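PDB 4B0N: polyketide Synthase III from Ectocarpus siliculosus, which builds polyketides as a type III polyketide synthase in a pathway to phlorotannin monomers, probably by transferring and condensing acyl units. Local coordinates for residues A[297-311]-A[335-347]. Sequence-based numbering, arbitrary orientation.
Sequences KFLPQYIAKNIAFFA and RRIIEEAQNGLGL
Arg336 lays its guanidinium flat on Pro300, with Pro300 CB over the centre of one face, 3.6 Å above the plane; the rigid, apolar proline ring offers the flat cation a firm surface. The bend of the arginine chain at chi3 (75°) brings the head back over Pro300 CB, and the two side chains meet at about a right angle. From there Arg336 NH1 gives a bent hydrogen bond to Gln301 OE1 (3.2 Å, N-H...O 138°), the donor standing above the carbonyl plane and OE1 tilted from the guanidinium plane. One turn on, Glu340 faces the same helix. Its CB and CG rest on Pro300 and Ala304, while two partners within helix 335-345 fix its carboxylate: Arg336 NH2 by a salt bridge to Glu340 OE2 (3.3 Å), and Asn343 ND2 by a nearly straight hydrogen bond to Glu340 OE1 (2.7 Å). Shortening Glu340 to an alanine is likely to leave Arg336 and Asn343 without their carboxylate partner, the guanidinium freer to turn away from Pro300.

Small residues let the backbones close in further on: Ala304 CA and Gly344 CA are 4.4 Å apart, and Gly344, lacking a side chain, lays its CA against Ile307 CG2. Branched chains fill the side next to the sheet: Leu345 crosses Ile307, its CD2 touching Ala311 CB (3.7 Å), and Ile303 CD1 meets Ile337 CG2.

The Ile337 side chain comes within about 6 Å of the bound arachidonic acid. The helices cross at -38° in the C-terminal half of this thiolase-like fold, Ile303 and Ile307 resting on strand 394-401, Ala341 and Leu345 on strand 327-330.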
loop_
_atom_site.group_PDB
_atom_site.type_symbol
_atom_site.label_atom_id
_atom_site.label_comp_id
_atom_site.label_asym_id
_atom_site.label_seq_id
_atom_site.Cartn_x
_atom_site.Cartn_y
_atom_site.Cartn_z
ATOM N N LYS A 297 21.099 -14.134 -9.021
ATOM C CA LYS A 297 22.261 -13.685 -9.780
ATOM C C LYS A 297 21.854 -13.292 -11.198
ATOM O O LYS A 297 22.594 -12.589 -11.890
ATOM C CB LYS A 297 23.314 -14.795 -9.849
ATOM C CG LYS A 297 23.482 -15.609 -8.575
ATOM C CD LYS A 297 24.228 -16.904 -8.856
ATOM C CE LYS A 297 23.973 -17.929 -7.764
ATOM N NZ LYS A 297 24.589 -19.253 -8.059
ATOM N N PHE A 298 20.672 -13.745 -11.613
ATOM C CA PHE A 298 20.184 -13.554 -12.979
ATOM C C PHE A 298 19.411 -12.247 -13.167
ATOM O O PHE A 298 19.045 -11.894 -14.292
ATOM C CB PHE A 298 19.322 -14.750 -13.409
ATOM C CG PHE A 298 19.845 -16.078 -12.933
ATOM C CD1 PHE A 298 21.114 -16.521 -13.303
ATOM C CD2 PHE A 298 19.067 -16.891 -12.115
ATOM C CE1 PHE A 298 21.597 -17.741 -12.860
ATOM C CE2 PHE A 298 19.543 -18.115 -11.673
ATOM C CZ PHE A 298 20.809 -18.540 -12.045
ATOM N N LEU A 299 19.172 -11.533 -12.067
ATOM C CA LEU A 299 18.456 -10.254 -12.097
ATOM C C LEU A 299 19.085 -9.256 -13.080
ATOM O O LEU A 299 18.368 -8.666 -13.887
ATOM C CB LEU A 299 18.361 -9.644 -10.691
ATOM C CG LEU A 299 17.139 -8.818 -10.259
ATOM C CD1 LEU A 299 17.379 -8.269 -8.862
ATOM C CD2 LEU A 299 16.791 -7.678 -11.208
ATOM N N PRO A 300 20.424 -9.063 -13.018
ATOM C CA PRO A 300 21.061 -8.180 -13.994
ATOM C C PRO A 300 20.820 -8.611 -15.441
ATOM O O PRO A 300 20.592 -7.754 -16.297
ATOM C CB PRO A 300 22.546 -8.286 -13.642
ATOM C CG PRO A 300 22.556 -8.589 -12.188
ATOM C CD PRO A 300 21.386 -9.505 -11.989
ATOM N N GLN A 301 20.858 -9.917 -15.701
ATOM C CA GLN A 301 20.600 -10.457 -17.043
ATOM C C GLN A 301 19.167 -10.185 -17.513
ATOM O O GLN A 301 18.943 -9.885 -18.686
ATOM C CB GLN A 301 20.903 -11.960 -17.109
ATOM C CG GLN A 301 22.384 -12.321 -17.065
ATOM C CD GLN A 301 22.912 -12.525 -15.655
ATOM O OE1 GLN A 301 22.740 -11.677 -14.779
ATOM N NE2 GLN A 301 23.574 -13.654 -15.435
ATOM N N TYR A 302 18.210 -10.282 -16.590
ATOM C CA TYR A 302 16.807 -9.975 -16.877
ATOM C C TYR A 302 16.638 -8.534 -17.354
ATOM O O TYR A 302 15.852 -8.263 -18.267
ATOM C CB TYR A 302 15.923 -10.191 -15.641
ATOM C CG TYR A 302 15.862 -11.605 -15.092
ATOM C CD1 TYR A 302 16.101 -12.717 -15.906
ATOM C CD2 TYR A 302 15.518 -11.829 -13.758
ATOM C CE1 TYR A 302 16.031 -14.007 -15.396
ATOM C CE2 TYR A 302 15.442 -13.112 -13.240
ATOM C CZ TYR A 302 15.698 -14.197 -14.062
ATOM O OH TYR A 302 15.624 -15.474 -13.549
ATOM N N ILE A 303 17.378 -7.622 -16.722
ATOM C CA ILE A 303 17.323 -6.198 -17.044
ATOM C C ILE A 303 17.844 -5.941 -18.458
ATOM O O ILE A 303 17.122 -5.408 -19.293
ATOM C CB ILE A 303 18.077 -5.341 -15.997
ATOM C CG1 ILE A 303 17.411 -5.472 -14.622
ATOM C CG2 ILE A 303 18.128 -3.877 -16.424
ATOM C CD1 ILE A 303 18.290 -5.057 -13.461
ATOM N N ALA A 304 19.083 -6.353 -18.725
ATOM C CA ALA A 304 19.706 -6.172 -20.039
ATOM C C ALA A 304 18.916 -6.851 -21.158
ATOM O O ALA A 304 18.953 -6.406 -22.307
ATOM C CB ALA A 304 21.143 -6.677 -20.021
ATOM N N LYS A 305 18.205 -7.920 -20.810
ATOM C CA LYS A 305 17.414 -8.679 -21.772
ATOM C C LYS A 305 16.077 -8.009 -22.086
ATOM O O LYS A 305 15.522 -8.213 -23.167
ATOM C CB LYS A 305 17.180 -10.105 -21.264
ATOM C CG LYS A 305 16.696 -11.083 -22.323
ATOM C CD LYS A 305 16.759 -12.520 -21.830
ATOM C CE LYS A 305 16.462 -13.507 -22.952
ATOM N NZ LYS A 305 15.033 -13.481 -23.370
ATOM N N ASN A 306 15.573 -7.202 -21.152
ATOM C CA ASN A 306 14.225 -6.638 -21.272
ATOM C C ASN A 306 14.103 -5.112 -21.226
ATOM O O ASN A 306 13.055 -4.570 -21.590
ATOM C CB ASN A 306 13.301 -7.253 -20.217
ATOM C CG ASN A 306 12.965 -8.700 -20.506
ATOM O OD1 ASN A 306 12.454 -9.029 -21.575
ATOM N ND2 ASN A 306 13.238 -9.573 -19.544
ATOM N N ILE A 307 15.160 -4.428 -20.785
ATOM C CA ILE A 307 15.124 -2.969 -20.594
ATOM C C ILE A 307 14.919 -2.191 -21.899
ATOM O O ILE A 307 14.348 -1.095 -21.886
ATOM C CB ILE A 307 16.352 -2.440 -19.792
ATOM C CG1 ILE A 307 16.129 -1.002 -19.304
ATOM C CG2 ILE A 307 17.647 -2.552 -20.593
ATOM C CD1 ILE A 307 14.990 -0.841 -18.318
ATOM N N ALA A 308 15.368 -2.766 -23.014
ATOM C CA ALA A 308 15.148 -2.178 -24.334
ATOM C C ALA A 308 13.658 -2.125 -24.663
ATOM O O ALA A 308 13.140 -1.066 -25.017
ATOM C CB ALA A 308 15.913 -2.945 -25.406
ATOM N N PHE A 309 12.976 -3.263 -24.516
ATOM C CA PHE A 309 11.550 -3.379 -24.832
ATOM C C PHE A 309 10.680 -2.420 -24.019
ATOM O O PHE A 309 9.674 -1.914 -24.520
ATOM C CB PHE A 309 11.067 -4.824 -24.646
ATOM C CG PHE A 309 9.666 -5.067 -25.142
ATOM C CD1 PHE A 309 9.420 -5.295 -26.495
ATOM C CD2 PHE A 309 8.587 -5.064 -24.258
ATOM C CE1 PHE A 309 8.129 -5.515 -26.957
ATOM C CE2 PHE A 309 7.294 -5.283 -24.715
ATOM C CZ PHE A 309 7.065 -5.510 -26.066
ATOM N N PHE A 310 11.076 -2.177 -22.771
ATOM C CA PHE A 310 10.367 -1.251 -21.889
ATOM C C PHE A 310 10.568 0.212 -22.294
ATOM O O PHE A 310 9.598 0.968 -22.408
ATOM C CB PHE A 310 10.785 -1.473 -20.428
ATOM C CG PHE A 310 10.381 -0.357 -19.499
ATOM C CD1 PHE A 310 9.050 -0.192 -19.115
ATOM C CD2 PHE A 310 11.334 0.525 -18.995
ATOM C CE1 PHE A 310 8.681 0.835 -18.258
ATOM C CE2 PHE A 310 10.968 1.553 -18.137
ATOM C CZ PHE A 310 9.641 1.708 -17.769
ATOM N N ALA A 311 11.824 0.599 -22.506
ATOM C CA ALA A 311 12.173 1.990 -22.802
ATOM C C ALA A 311 11.810 2.403 -24.225
ATOM O O ALA A 311 11.345 3.524 -24.446
ATOM C CB ALA A 311 13.648 2.244 -22.525
ATOM N N ARG A 335 26.014 -2.260 -8.400
ATOM C CA ARG A 335 27.009 -2.183 -9.465
ATOM C C ARG A 335 26.452 -2.755 -10.767
ATOM O O ARG A 335 26.351 -2.048 -11.772
ATOM C CB ARG A 335 28.281 -2.934 -9.051
ATOM C CG ARG A 335 29.567 -2.416 -9.677
ATOM C CD ARG A 335 30.769 -3.210 -9.182
ATOM N NE ARG A 335 31.967 -2.380 -9.029
ATOM C CZ ARG A 335 32.871 -2.159 -9.982
ATOM N NH1 ARG A 335 32.732 -2.707 -11.183
ATOM N NH2 ARG A 335 33.920 -1.384 -9.731
ATOM N N ARG A 336 26.063 -4.028 -10.723
ATOM C CA ARG A 336 25.596 -4.751 -11.901
ATOM C C ARG A 336 24.250 -4.255 -12.427
ATOM O O ARG A 336 23.975 -4.358 -13.626
ATOM C CB ARG A 336 25.535 -6.257 -11.625
ATOM C CG ARG A 336 26.892 -6.948 -11.594
ATOM C CD ARG A 336 26.783 -8.400 -12.035
ATOM N NE ARG A 336 26.599 -8.517 -13.483
ATOM C CZ ARG A 336 25.961 -9.516 -14.090
ATOM N NH1 ARG A 336 25.425 -10.506 -13.382
ATOM N NH2 ARG A 336 25.853 -9.525 -15.412
ATOM N N ILE A 337 23.417 -3.721 -11.535
ATOM C CA ILE A 337 22.087 -3.230 -11.914
ATOM C C ILE A 337 22.177 -2.014 -12.850
ATOM O O ILE A 337 21.448 -1.933 -13.843
ATOM C CB ILE A 337 21.195 -2.971 -10.675
ATOM C CG1 ILE A 337 20.864 -4.306 -9.989
ATOM C CG2 ILE A 337 19.915 -2.237 -11.057
ATOM C CD1 ILE A 337 20.273 -4.191 -8.596
ATOM N N ILE A 338 23.089 -1.093 -12.547
ATOM C CA ILE A 338 23.328 0.070 -13.405
ATOM C C ILE A 338 24.027 -0.337 -14.708
ATOM O O ILE A 338 23.656 0.131 -15.788
ATOM C CB ILE A 338 24.150 1.162 -12.683
ATOM C CG1 ILE A 338 23.484 1.542 -11.357
ATOM C CG2 ILE A 338 24.313 2.390 -13.572
ATOM C CD1 ILE A 338 24.364 2.347 -10.423
ATOM N N GLU A 339 25.024 -1.214 -14.594
ATOM C CA GLU A 339 25.836 -1.655 -15.734
ATOM C C GLU A 339 25.026 -2.294 -16.865
ATOM O O GLU A 339 25.287 -2.037 -18.042
ATOM C CB GLU A 339 26.927 -2.624 -15.273
ATOM C CG GLU A 339 28.124 -1.965 -14.609
ATOM C CD GLU A 339 29.116 -2.972 -14.053
ATOM O OE1 GLU A 339 28.767 -4.168 -13.944
ATOM O OE2 GLU A 339 30.250 -2.565 -13.721
ATOM N N GLU A 340 24.055 -3.127 -16.499
ATOM C CA GLU A 340 23.224 -3.823 -17.480
ATOM C C GLU A 340 22.149 -2.912 -18.077
ATOM O O GLU A 340 21.677 -3.144 -19.195
ATOM C CB GLU A 340 22.610 -5.087 -16.873
ATOM C CG GLU A 340 23.631 -6.151 -16.481
ATOM C CD GLU A 340 24.228 -6.892 -17.671
ATOM O OE1 GLU A 340 24.946 -6.270 -18.485
ATOM O OE2 GLU A 340 23.991 -8.114 -17.782
ATOM N N ALA A 341 21.768 -1.880 -17.325
ATOM C CA ALA A 341 20.918 -0.815 -17.845
ATOM C C ALA A 341 21.685 -0.016 -18.897
ATOM O O ALA A 341 21.114 0.393 -19.909
ATOM C CB ALA A 341 20.451 0.090 -16.720
ATOM N N GLN A 342 22.978 0.191 -18.650
ATOM C CA GLN A 342 23.873 0.838 -19.609
ATOM C C GLN A 342 24.087 -0.026 -20.844
ATOM O O GLN A 342 24.126 0.484 -21.963
ATOM C CB GLN A 342 25.229 1.133 -18.967
ATOM C CG GLN A 342 25.215 2.250 -17.940
ATOM C CD GLN A 342 26.570 2.467 -17.294
ATOM O OE1 GLN A 342 27.600 2.038 -17.815
ATOM N NE2 GLN A 342 26.573 3.139 -16.149
ATOM N N ASN A 343 24.231 -1.333 -20.631
ATOM C CA ASN A 343 24.471 -2.279 -21.714
ATOM C C ASN A 343 23.262 -2.454 -22.626
ATOM O O ASN A 343 23.393 -2.408 -23.851
ATOM C CB ASN A 343 24.917 -3.634 -21.157
ATOM C CG ASN A 343 26.346 -3.616 -20.646
ATOM O OD1 ASN A 343 27.185 -2.854 -21.128
ATOM N ND2 ASN A 343 26.629 -4.466 -19.666
ATOM N N GLY A 344 22.092 -2.642 -22.020
ATOM C CA GLY A 344 20.849 -2.859 -22.758
ATOM C C GLY A 344 20.329 -1.634 -23.487
ATOM O O GLY A 344 19.591 -1.762 -24.465
ATOM N N LEU A 345 20.710 -0.449 -23.013
ATOM C CA LEU A 345 20.265 0.811 -23.616
ATOM C C LEU A 345 21.380 1.549 -24.352
ATOM O O LEU A 345 21.129 2.553 -25.024
ATOM C CB LEU A 345 19.644 1.733 -22.560
ATOM C CG LEU A 345 18.359 1.296 -21.854
ATOM C CD1 LEU A 345 18.009 2.296 -20.762
ATOM C CD2 LEU A 345 17.207 1.143 -22.838
ATOM N N GLY A 346 22.606 1.043 -24.223
ATOM C CA GLY A 346 23.774 1.672 -24.828
ATOM C C GLY A 346 24.022 3.055 -24.260
ATOM O O GLY A 346 24.333 3.992 -25.000
ATOM N N LEU A 347 23.874 3.182 -22.942
ATOM C CA LEU A 347 24.065 4.457 -22.253
ATOM C C LEU A 347 25.508 4.656 -21.815
ATOM O O LEU A 347 26.172 3.717 -21.367
ATOM C CB LEU A 347 23.145 4.566 -21.034
ATOM C CG LEU A 347 21.628 4.610 -21.232
ATOM C CD1 LEU A 347 20.938 4.626 -19.879
ATOM C CD2 LEU A 347 21.201 5.807 -22.069
#